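Side-chain contacts in ALKF (Bacillus cereus, PDB 3ZBO), which belongs to a family related to the HEAT-like repeat DNA glycosylases and has affinity for branched DNA structures, its precise function being unknown: residues A[10-13]-A[14-18]; A[38-41]-A[42-46]; A[63-67]-A[68-72]; A[221-224]-A[225-229]. All blocks are in the same frame, centred on the assembly; numbering follows the deposited sequence. Where two conformers were deposited one is given.

Three of the four contacts cluster at the N-terminal end of this mainly helical protein; the fourth lies near the C-terminus. Along the chain come contact 1 on helix 9-19, contact 2 in the loop leading into helix 46-52, contact 3 at the start of helix 68-77 and contact 4 on helix 219-228. The centres of contacts 1, 2 and 3 lie 11 to 13 Å apart and all three touch: Asp-69 of contact 3 takes backbone N-H groups of the 38-41 loop, Phe-38 of contact 2 packs on helix 9-19, and Met-13 of contact 1 on Ala-70. Contact 4 lies about 40 Å from contact 1 between centres, in a distant part of the helical array.

Contact 1 of 4, residues A[10-13]-A[14-18]; sequences KTVM and QELEA
Gln-14 lies one helical turn on from Lys-10, and their long side chains cross at the surface of helix 9-19. The amide of Gln-14 is carried out on an extended chain, with CG anti to the carbonyl carbon (chi1 -79°), and meets the lysine at the methylene CE: Gln-14 OE1 is 3.1 Å from Lys-10 CE and Gln-14 NE2 is 3.3 Å from the same carbon. Lys-10 NZ comes to 3.3 Å from Gln-14 OE1. Beneath them the backbone N of Gln-14 donates to Lys-10 O at 2.9 Å, one of four successive i to i+4 bonds. Met-13 bends at chi2 and chi3; its SD packs on Ala-70 and its methyl toward Thr-65, and the side chain also touches Leu-62. Met-13 O accepts from Glu-17 N at 3.1 Å and, weakly, from a water that also donates to Glu-17 OE1 at 2.6 Å. Val-12 CG1 and Leu-16 CD1, 4.0 Å apart, run side by side on the buried flank, against Phe-73 of helix 68-77. Thr-11 and Glu-15 also point the same way; Thr-11 OG1 goes to Asp-8. The helix is amphipathic: a greasy ridge faces its neighbours, Lys-10, Gln-14 and Glu-17 lie at the solvent side, and Lys-51 holds Glu-15.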
loop_
_atom_site.group_PDB
_atom_site.type_symbol
_atom_site.label_atom_id
_atom_site.label_comp_id
_atom_site.label_asym_id
_atom_site.label_seq_id
_atom_site.Cartn_x
_atom_site.Cartn_y
_atom_site.Cartn_z
ATOM N N LYS A 10 -14.854 -21.343 6.026
ATOM C CA LYS A 10 -15.808 -21.018 7.102
ATOM C C LYS A 10 -15.085 -20.847 8.433
ATOM O O LYS A 10 -15.437 -19.959 9.256
ATOM C CB LYS A 10 -16.865 -22.132 7.291
ATOM C CG LYS A 10 -17.282 -22.290 8.810
ATOM C CD LYS A 10 -17.223 -23.754 9.410
ATOM C CE LYS A 10 -18.038 -23.878 10.790
ATOM N NZ LYS A 10 -19.573 -23.860 10.681
ATOM N N THR A 11 -14.069 -21.664 8.677
ATOM C CA THR A 11 -13.305 -21.608 9.911
ATOM C C THR A 11 -12.473 -20.314 9.991
ATOM O O THR A 11 -12.432 -19.641 11.039
ATOM C CB THR A 11 -12.376 -22.804 10.034
ATOM O OG1 THR A 11 -13.200 -23.978 10.047
ATOM C CG2 THR A 11 -11.533 -22.769 11.309
ATOM N N VAL A 12 -11.855 -19.914 8.890
ATOM C CA VAL A 12 -11.146 -18.627 8.934
ATOM C C VAL A 12 -12.047 -17.459 9.190
ATOM O O VAL A 12 -11.652 -16.564 9.989
ATOM C CB VAL A 12 -10.387 -18.381 7.578
ATOM C CG1 VAL A 12 -9.730 -16.983 7.558
ATOM C CG2 VAL A 12 -9.334 -19.544 7.334
ATOM N N MET A 13 -13.205 -17.440 8.530
ATOM C CA MET A 13 -14.179 -16.374 8.720
ATOM C C MET A 13 -14.669 -16.357 10.170
ATOM O O MET A 13 -14.813 -15.281 10.792
ATOM C CB MET A 13 -15.325 -16.481 7.765
ATOM C CG MET A 13 -15.000 -16.242 6.261
ATOM S SD MET A 13 -14.297 -14.558 6.034
ATOM C CE MET A 13 -15.720 -13.521 6.259
ATOM N N GLN A 14 -14.874 -17.540 10.751
ATOM C CA GLN A 14 -15.245 -17.519 12.199
ATOM C C GLN A 14 -14.163 -16.977 13.106
ATOM O O GLN A 14 -14.465 -16.160 14.047
ATOM C CB GLN A 14 -15.610 -18.945 12.629
ATOM C CG GLN A 14 -17.016 -19.295 12.188
ATOM C CD GLN A 14 -17.313 -20.779 12.313
ATOM O OE1 GLN A 14 -18.480 -21.160 12.306
ATOM N NE2 GLN A 14 -16.263 -21.631 12.436
ATOM N N GLU A 15 -12.914 -17.370 12.860
ATOM C CA GLU A 15 -11.776 -16.941 13.689
ATOM C C GLU A 15 -11.575 -15.418 13.546
ATOM O O GLU A 15 -11.291 -14.711 14.533
ATOM C CB GLU A 15 -10.516 -17.710 13.360
ATOM C CG GLU A 15 -10.713 -19.257 13.515
ATOM C CD GLU A 15 -9.426 -20.035 13.793
ATOM O OE1 GLU A 15 -8.313 -19.451 13.675
ATOM O OE2 GLU A 15 -9.545 -21.261 14.139
ATOM N N LEU A 16 -11.715 -14.899 12.324
ATOM C CA LEU A 16 -11.546 -13.453 12.150
ATOM C C LEU A 16 -12.654 -12.655 12.833
ATOM O O LEU A 16 -12.410 -11.649 13.482
ATOM C CB LEU A 16 -11.512 -13.115 10.643
ATOM C CG LEU A 16 -10.268 -13.562 9.882
ATOM C CD1 LEU A 16 -10.432 -13.104 8.417
ATOM C CD2 LEU A 16 -9.004 -12.993 10.434
ATOM N N GLU A 17 -13.870 -13.124 12.749
ATOM C CA GLU A 17 -15.018 -12.454 13.398
ATOM C C GLU A 17 -14.771 -12.454 14.885
ATOM O O GLU A 17 -15.000 -11.439 15.537
ATOM C CB GLU A 17 -16.297 -13.196 13.054
ATOM C CG GLU A 17 -17.485 -12.550 13.673
ATOM C CD GLU A 17 -18.785 -12.921 12.981
ATOM O OE1 GLU A 17 -18.870 -14.014 12.417
ATOM O OE2 GLU A 17 -19.717 -12.095 13.021
ATOM N N ALA A 18 -14.210 -13.552 15.409
ATOM C CA ALA A 18 -13.963 -13.581 16.871
ATOM C C ALA A 18 -12.915 -12.616 17.323
ATOM O O ALA A 18 -12.950 -12.227 18.522
ATOM C CB ALA A 18 -13.547 -15.000 17.316
HETATM O O HOH W 1 -17.725 -14.790 10.264
#

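Contact 2 of 4, residues A[38-41]-A[42-46]; sequences FGVA and TGAMK
Met-45 reaches back along the chain to Val-40, and the two side chains cross at an angle. From CB the chain leaves with CG anti to the carbonyl carbon (chi1 -61°) and stays extended beyond CG. CG is the first atom to touch, Met-45 CG lying 3.9 Å from Val-40 CG1. SD then carries the chain on from CG to CE, the two atoms that meet the valine. The terminal methyl closes the contact: Met-45 CE is 3.8 Å from Val-40 CG1 and 3.9 Å from Val-40 CB, so the branched valine is met at two places along one methionine. Val-40 presents CG1 because that methyl stands anti to its backbone N, and the same Val-40 CG1 lies 4.3 Å from Ala-44 CB. Beyond the valine, Met-45 packs on Tyr-72, Phe-73 and Ile-76 of helix 68-77.

The backbone between them runs through three consecutive type I beta turns, 41-44, 42-45 and 43-46, which lead into helix 46-52. Each is closed by an i to i+3 bond: Ala-44 N donates to Ala-41 O at 3.0 Å, followed by Met-45 N to Thr-42 O and Lys-46 N to Gly-43 O. The first of these is bent, with an N-H...O angle of 136° and the donor 48° out of the carbonyl plane. Ala-44 CB also rests 3.3 Å from Ala-41 O. Upstream, Asp-69 accepts from the backbone N of Phe-38, Gly-39 and Val-40, while Tyr-28 OH bonds to Val-40 O.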
loop_
_atom_site.group_PDB
_atom_site.type_symbol
_atom_site.label_atom_id
_atom_site.label_comp_id
_atom_site.label_asym_id
_atom_site.label_seq_id
_atom_site.Cartn_x
_atom_site.Cartn_y
_atom_site.Cartn_z
ATOM N N PHE A 38 -15.061 -6.563 10.353
ATOM C CA PHE A 38 -15.029 -6.981 11.717
ATOM C C PHE A 38 -14.126 -6.109 12.598
ATOM O O PHE A 38 -14.391 -5.995 13.833
ATOM C CB PHE A 38 -14.484 -8.390 11.866
ATOM C CG PHE A 38 -15.233 -9.485 11.114
ATOM C CD1 PHE A 38 -16.619 -9.510 11.006
ATOM C CD2 PHE A 38 -14.480 -10.478 10.489
ATOM C CE1 PHE A 38 -17.279 -10.583 10.343
ATOM C CE2 PHE A 38 -15.130 -11.550 9.790
ATOM C CZ PHE A 38 -16.487 -11.586 9.756
ATOM N N GLY A 39 -13.057 -5.522 12.033
ATOM C CA GLY A 39 -12.198 -4.717 12.883
ATOM C C GLY A 39 -11.150 -5.575 13.563
ATOM O O GLY A 39 -10.953 -5.559 14.824
ATOM N N VAL A 40 -10.301 -6.233 12.781
ATOM C CA VAL A 40 -9.247 -7.095 13.351
ATOM C C VAL A 40 -7.891 -6.422 13.352
ATOM O O VAL A 40 -7.404 -6.017 12.303
ATOM C CB VAL A 40 -9.150 -8.435 12.552
ATOM C CG1 VAL A 40 -8.039 -9.344 13.114
ATOM C CG2 VAL A 40 -10.511 -9.150 12.516
ATOM N N ALA A 41 -7.232 -6.227 14.518
ATOM C CA ALA A 41 -5.916 -5.638 14.502
ATOM C C ALA A 41 -5.002 -6.603 13.799
ATOM O O ALA A 41 -5.061 -7.824 14.034
ATOM C CB ALA A 41 -5.433 -5.484 15.914
ATOM N N THR A 42 -4.127 -6.079 12.940
ATOM C CA THR A 42 -3.278 -6.956 12.112
ATOM C C THR A 42 -2.392 -7.909 12.922
ATOM O O THR A 42 -2.187 -9.041 12.521
ATOM C CB THR A 42 -2.495 -6.234 11.051
ATOM O OG1 THR A 42 -1.544 -5.365 11.669
ATOM C CG2 THR A 42 -3.440 -5.426 10.108
ATOM N N GLY A 43 -1.899 -7.490 14.083
ATOM C CA GLY A 43 -0.996 -8.440 14.768
ATOM C C GLY A 43 -1.772 -9.665 15.248
ATOM O O GLY A 43 -1.155 -10.761 15.458
ATOM N N ALA A 44 -3.075 -9.510 15.441
ATOM C CA ALA A 44 -3.911 -10.628 15.881
ATOM C C ALA A 44 -4.021 -11.702 14.799
ATOM O O ALA A 44 -4.393 -12.829 15.090
ATOM C CB ALA A 44 -5.309 -10.149 16.363
ATOM N N MET A 45 -3.644 -11.368 13.559
ATOM C CA MET A 45 -3.648 -12.370 12.510
ATOM C C MET A 45 -2.463 -13.328 12.454
ATOM O O MET A 45 -2.565 -14.325 11.746
ATOM C CB MET A 45 -3.775 -11.645 11.126
ATOM C CG MET A 45 -5.087 -10.877 11.104
ATOM S SD MET A 45 -5.095 -9.894 9.507
ATOM C CE MET A 45 -6.687 -9.133 9.588
ATOM N N LYS A 46 -1.386 -13.025 13.202
ATOM C CA LYS A 46 -0.149 -13.781 13.095
ATOM C C LYS A 46 -0.341 -15.269 13.371
ATOM O O LYS A 46 0.074 -16.036 12.526
ATOM C CB LYS A 46 1.035 -13.175 13.883
ATOM C CG LYS A 46 2.395 -13.787 13.452
ATOM C CD LYS A 46 3.500 -12.715 13.437
ATOM C CE LYS A 46 4.780 -13.263 12.847
ATOM N NZ LYS A 46 5.484 -14.049 13.893
#

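Contact 3 of 4, residues A[63-67]-A[68-72]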
loop_
_atom_site.group_PDB
_atom_site.type_symbol
_atom_site.label_atom_id
_atom_site.label_comp_id
_atom_site.label_asym_id
_atom_site.label_seq_id
_atom_site.Cartn_x
_atom_site.Cartn_y
_atom_site.Cartn_z
ATOM N N TYR A 63 -10.893 -13.017 -0.382
ATOM C CA TYR A 63 -10.941 -11.644 -0.992
ATOM C C TYR A 63 -12.324 -11.355 -1.578
ATOM O O TYR A 63 -12.837 -10.213 -1.530
ATOM C CB TYR A 63 -9.838 -11.575 -2.062
ATOM C CG TYR A 63 -9.540 -10.138 -2.399
ATOM C CD1 TYR A 63 -8.669 -9.377 -1.614
ATOM C CD2 TYR A 63 -10.143 -9.555 -3.521
ATOM C CE1 TYR A 63 -8.380 -8.023 -1.938
ATOM C CE2 TYR A 63 -9.933 -8.208 -3.825
ATOM C CZ TYR A 63 -9.043 -7.467 -3.013
ATOM O OH TYR A 63 -8.812 -6.150 -3.348
ATOM N N ALA A 64 -12.995 -12.411 -2.036
ATOM C CA ALA A 64 -14.316 -12.272 -2.636
ATOM C C ALA A 64 -15.395 -11.940 -1.681
ATOM O O ALA A 64 -16.545 -11.670 -2.134
ATOM C CB ALA A 64 -14.701 -13.606 -3.414
ATOM N N THR A 65 -15.125 -12.076 -0.372
ATOM C CA THR A 65 -16.159 -11.743 0.642
ATOM C C THR A 65 -16.569 -10.277 0.564
ATOM O O THR A 65 -17.688 -9.924 0.971
ATOM C CB THR A 65 -15.713 -12.026 2.048
ATOM O OG1 THR A 65 -14.616 -11.228 2.380
ATOM C CG2 THR A 65 -15.421 -13.537 2.213
ATOM N N GLY A 66 -15.629 -9.429 0.160
ATOM C CA GLY A 66 -15.850 -7.987 0.317
ATOM C C GLY A 66 -15.805 -7.516 1.760
ATOM O O GLY A 66 -16.119 -6.329 1.984
ATOM N N ASN A 67 -15.312 -8.338 2.670
ATOM C CA ASN A 67 -15.111 -7.985 4.063
ATOM C C ASN A 67 -13.653 -7.566 4.218
ATOM O O ASN A 67 -12.714 -8.324 3.938
ATOM C CB ASN A 67 -15.484 -9.183 4.926
ATOM C CG ASN A 67 -15.170 -8.967 6.402
ATOM O OD1 ASN A 67 -14.131 -8.418 6.787
ATOM N ND2 ASN A 67 -16.082 -9.422 7.258
ATOM N N TYR A 68 -13.435 -6.273 4.580
ATOM C CA TYR A 68 -12.104 -5.751 4.616
ATOM C C TYR A 68 -11.112 -6.651 5.381
ATOM O O TYR A 68 -9.960 -6.876 4.971
ATOM C CB TYR A 68 -12.059 -4.319 5.239
ATOM C CG TYR A 68 -10.639 -3.823 5.434
ATOM C CD1 TYR A 68 -9.804 -3.517 4.348
ATOM C CD2 TYR A 68 -10.067 -3.746 6.752
ATOM C CE1 TYR A 68 -8.496 -3.138 4.520
ATOM C CE2 TYR A 68 -8.766 -3.361 6.911
ATOM C CZ TYR A 68 -7.936 -3.026 5.814
ATOM O OH TYR A 68 -6.642 -2.670 5.933
ATOM N N ASP A 69 -11.515 -7.144 6.555
ATOM C CA ASP A 69 -10.507 -7.916 7.303
ATOM C C ASP A 69 -10.167 -9.221 6.628
ATOM O O ASP A 69 -8.992 -9.677 6.637
ATOM C CB ASP A 69 -11.020 -8.234 8.711
ATOM C CG ASP A 69 -11.261 -6.949 9.517
ATOM O OD1 ASP A 69 -10.300 -6.368 9.970
ATOM O OD2 ASP A 69 -12.428 -6.569 9.618
ATOM N N ALA A 70 -11.205 -9.847 6.068
ATOM C CA ALA A 70 -10.925 -11.078 5.291
ATOM C C ALA A 70 -10.078 -10.806 4.064
ATOM O O ALA A 70 -9.221 -11.635 3.701
ATOM C CB ALA A 70 -12.271 -11.715 4.816
ATOM N N MET A 71 -10.348 -9.661 3.456
ATOM C CA MET A 71 -9.550 -9.280 2.295
ATOM C C MET A 71 -8.073 -8.963 2.642
ATOM O O MET A 71 -7.156 -9.330 1.900
ATOM C CB MET A 71 -10.142 -8.073 1.589
ATOM C CG MET A 71 -11.483 -8.369 0.987
ATOM S SD MET A 71 -12.450 -6.897 0.564
ATOM C CE MET A 71 -11.780 -6.570 -1.098
ATOM N N TYR A 72 -7.862 -8.272 3.782
ATOM C CA TYR A 72 -6.522 -8.071 4.301
ATOM C C TYR A 72 -5.846 -9.397 4.559
ATOM O O TYR A 72 -4.677 -9.584 4.154
ATOM C CB TYR A 72 -6.634 -7.139 5.566
ATOM C CG TYR A 72 -5.229 -6.742 5.972
ATOM C CD1 TYR A 72 -4.454 -7.597 6.757
ATOM C CD2 TYR A 72 -4.729 -5.504 5.681
ATOM C CE1 TYR A 72 -3.152 -7.183 7.102
ATOM C CE2 TYR A 72 -3.408 -5.118 5.979
ATOM C CZ TYR A 72 -2.652 -5.953 6.746
ATOM O OH TYR A 72 -1.335 -5.575 7.039
HETATM O O HOH W 2 -15.434 -4.357 3.810
#
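Asn-67 and Met-71 carry most of this turn into helix 68-77. Among the polar contacts, Asn-67 is the N-cap: its OD1 accepts from Asp-69 N at 2.9 Å and from Ala-70 N at 3.3 Å, both weak bonds, the second much the straighter. The side chain reaches these amides with CG anti to the backbone N (chi1 174°). The main-chain bond is firmer, Met-71 N to Asn-67 O at 2.8 Å with the donor nearly in line with the C=O. Two residues earlier Thr-65 OG1 accepts from Asn-67 N at 3.0 Å, an ST turn, and also bonds to Leu-62 O. A water accepts from Tyr-68 N and probably donates to Gly-66 O.

The apolar contact is of CH-pi kind. Met-71 bends at chi3 (86°), which brings its methyl over the ring of Tyr-63: Met-71 CE is 3.7 Å from the ring centroid, slightly displaced toward the rim. Met-71 SD stands above the same Tyr-63 face at 4.9 Å from the centroid, a distant Met-aromatic contact, and lies 3.6 Å from Gly-66 CA. Gly-66, with positive phi, ends the type I turn 63-66 that links helix 56-63 to helix 68-77.

Around the junction, Tyr-63 stacks on Trp-91 and bonds to its carbonyl through OH, Tyr-68 meets Tyr-28 and Phe-97 edge-to-face, and helix 9-19 lays Met-13 against Thr-65 and Ala-70, while helix 98-110 packs on Tyr-63, Tyr-68 and Tyr-72.

Contact 4 of 4, residues A[221-224]-A[225-229]; sequences ESIQ and KELDR
Glu-221 O to Lys-225 N, at 2.9 Å, opens a run of four i to i+4 backbone bonds that carries helix 219-228 through to Asp-228 N on Gln-224 O. Above it the side chains of Glu-221 and Lys-225 lie alongside, both extended, and meet mainly through their methylenes: in the conformer described, which is one of two, Glu-221 CG is 3.4 Å from Lys-225 CE. Their charges make a long salt bridge, Glu-221 OE1 to Lys-225 NZ being 3.7 Å. On another flank of the helix, Ile-223 CG2 touches Leu-227 CD1 at 4.0 Å; this ridge faces helices 171-187 and 192-202, where Ile-223 packs on Ala-185 and Val-196. The helix follows the two-stranded antiparallel sheet of strands 204-207 and 215-218 and gives way to loop at Arg-229. There Arg-229 NH1 makes a hydrogen-bonded salt bridge with Glu-226 OE1 at 3.0 Å, the acceptor close to the guanidinium plane but the donor above the carboxylate plane. Lys-225 CB sits 3.5 Å above one face of the Arg-229 guanidinium, toward its rim. OE2 pairs with Arg-236, so two arginines grip Glu-226. A water accepts from Arg-229 NH1 and donates to Ser-222 O at 2.8 Å.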
loop_
_atom_site.group_PDB
_atom_site.type_symbol
_atom_site.label_atom_id
_atom_site.label_comp_id
_atom_site.label_asym_id
_atom_site.label_seq_id
_atom_site.Cartn_x
_atom_site.Cartn_y
_atom_site.Cartn_z
ATOM N N GLU A 221 9.076 17.563 6.024
ATOM C CA GLU A 221 9.134 17.313 7.481
ATOM C C GLU A 221 9.382 15.841 7.765
ATOM O O GLU A 221 10.178 15.446 8.662
ATOM C CB GLU A 221 7.842 17.767 8.166
ATOM C CG GLU A 221 7.799 17.548 9.699
ATOM C CD GLU A 221 6.453 17.967 10.310
ATOM O OE1 GLU A 221 5.375 17.295 10.168
ATOM O OE2 GLU A 221 6.475 19.028 10.889
ATOM N N SER A 222 8.615 14.989 7.070
ATOM C CA SER A 222 8.640 13.533 7.348
ATOM C C SER A 222 10.045 13.006 7.011
ATOM O O SER A 222 10.616 12.182 7.765
ATOM C CB SER A 222 7.562 12.810 6.568
ATOM O OG SER A 222 6.323 13.305 7.009
ATOM N N ILE A 223 10.570 13.477 5.875
ATOM C CA ILE A 223 11.964 13.081 5.450
ATOM C C ILE A 223 12.951 13.618 6.488
ATOM O O ILE A 223 13.820 12.846 6.923
ATOM C CB ILE A 223 12.321 13.682 4.084
ATOM C CG1 ILE A 223 11.515 12.971 3.018
ATOM C CG2 ILE A 223 13.841 13.662 3.788
ATOM C CD1 ILE A 223 11.465 13.860 1.778
ATOM N N GLN A 224 12.775 14.860 6.942
ATOM C CA GLN A 224 13.693 15.358 7.942
ATOM C C GLN A 224 13.684 14.538 9.227
ATOM O O GLN A 224 14.766 14.302 9.827
ATOM C CB GLN A 224 13.420 16.859 8.224
ATOM C CG GLN A 224 14.448 17.453 9.231
ATOM C CD GLN A 224 15.878 17.431 8.631
ATOM O OE1 GLN A 224 16.809 16.907 9.216
ATOM N NE2 GLN A 224 16.012 17.974 7.432
ATOM N N LYS A 225 12.520 14.049 9.646
ATOM C CA LYS A 225 12.429 13.220 10.887
ATOM C C LYS A 225 13.233 11.955 10.692
ATOM O O LYS A 225 13.854 11.482 11.645
ATOM C CB LYS A 225 10.955 12.968 11.304
ATOM C CG LYS A 225 10.362 14.225 11.751
ATOM C CD LYS A 225 8.866 14.105 12.101
ATOM C CE LYS A 225 8.317 15.525 12.421
ATOM N NZ LYS A 225 6.946 15.439 12.989
ATOM N N GLU A 226 13.162 11.351 9.509
ATOM C CA GLU A 226 13.947 10.174 9.284
ATOM C C GLU A 226 15.428 10.434 9.236
ATOM O O GLU A 226 16.182 9.658 9.825
ATOM C CB GLU A 226 13.500 9.489 7.966
ATOM C CG GLU A 226 12.024 8.961 8.078
ATOM C CD GLU A 226 11.969 7.568 8.634
ATOM O OE1 GLU A 226 12.225 7.345 9.853
ATOM O OE2 GLU A 226 11.640 6.665 7.831
ATOM N N LEU A 227 15.805 11.547 8.628
ATOM C CA LEU A 227 17.238 11.931 8.685
ATOM C C LEU A 227 17.718 12.186 10.091
ATOM O O LEU A 227 18.817 11.742 10.476
ATOM C CB LEU A 227 17.495 13.130 7.836
ATOM C CG LEU A 227 17.118 12.935 6.328
ATOM C CD1 LEU A 227 17.408 14.156 5.531
ATOM C CD2 LEU A 227 17.944 11.713 5.688
ATOM N N ASP A 228 16.858 12.806 10.889
ATOM C CA ASP A 228 17.210 13.027 12.352
ATOM C C ASP A 228 17.429 11.711 13.159
ATOM O O ASP A 228 18.228 11.699 14.133
ATOM C CB ASP A 228 16.092 13.850 13.026
ATOM C CG ASP A 228 16.039 15.321 12.549
ATOM O OD1 ASP A 228 16.913 15.780 11.763
ATOM O OD2 ASP A 228 15.037 15.988 12.950
ATOM N N ARG A 229 16.776 10.621 12.722
ATOM C CA ARG A 229 16.859 9.327 13.321
ATOM C C ARG A 229 18.030 8.529 12.718
ATOM O O ARG A 229 18.251 7.388 13.106
ATOM C CB ARG A 229 15.522 8.550 13.071
ATOM C CG ARG A 229 14.272 9.173 13.718
ATOM C CD ARG A 229 12.957 8.431 13.194
ATOM N NE ARG A 229 11.709 9.099 13.658
ATOM C CZ ARG A 229 10.653 9.460 12.885
ATOM N NH1 ARG A 229 10.592 9.212 11.562
ATOM N NH2 ARG A 229 9.610 10.070 13.453
HETATM O O HOH W 3 9.158 10.450 9.334
#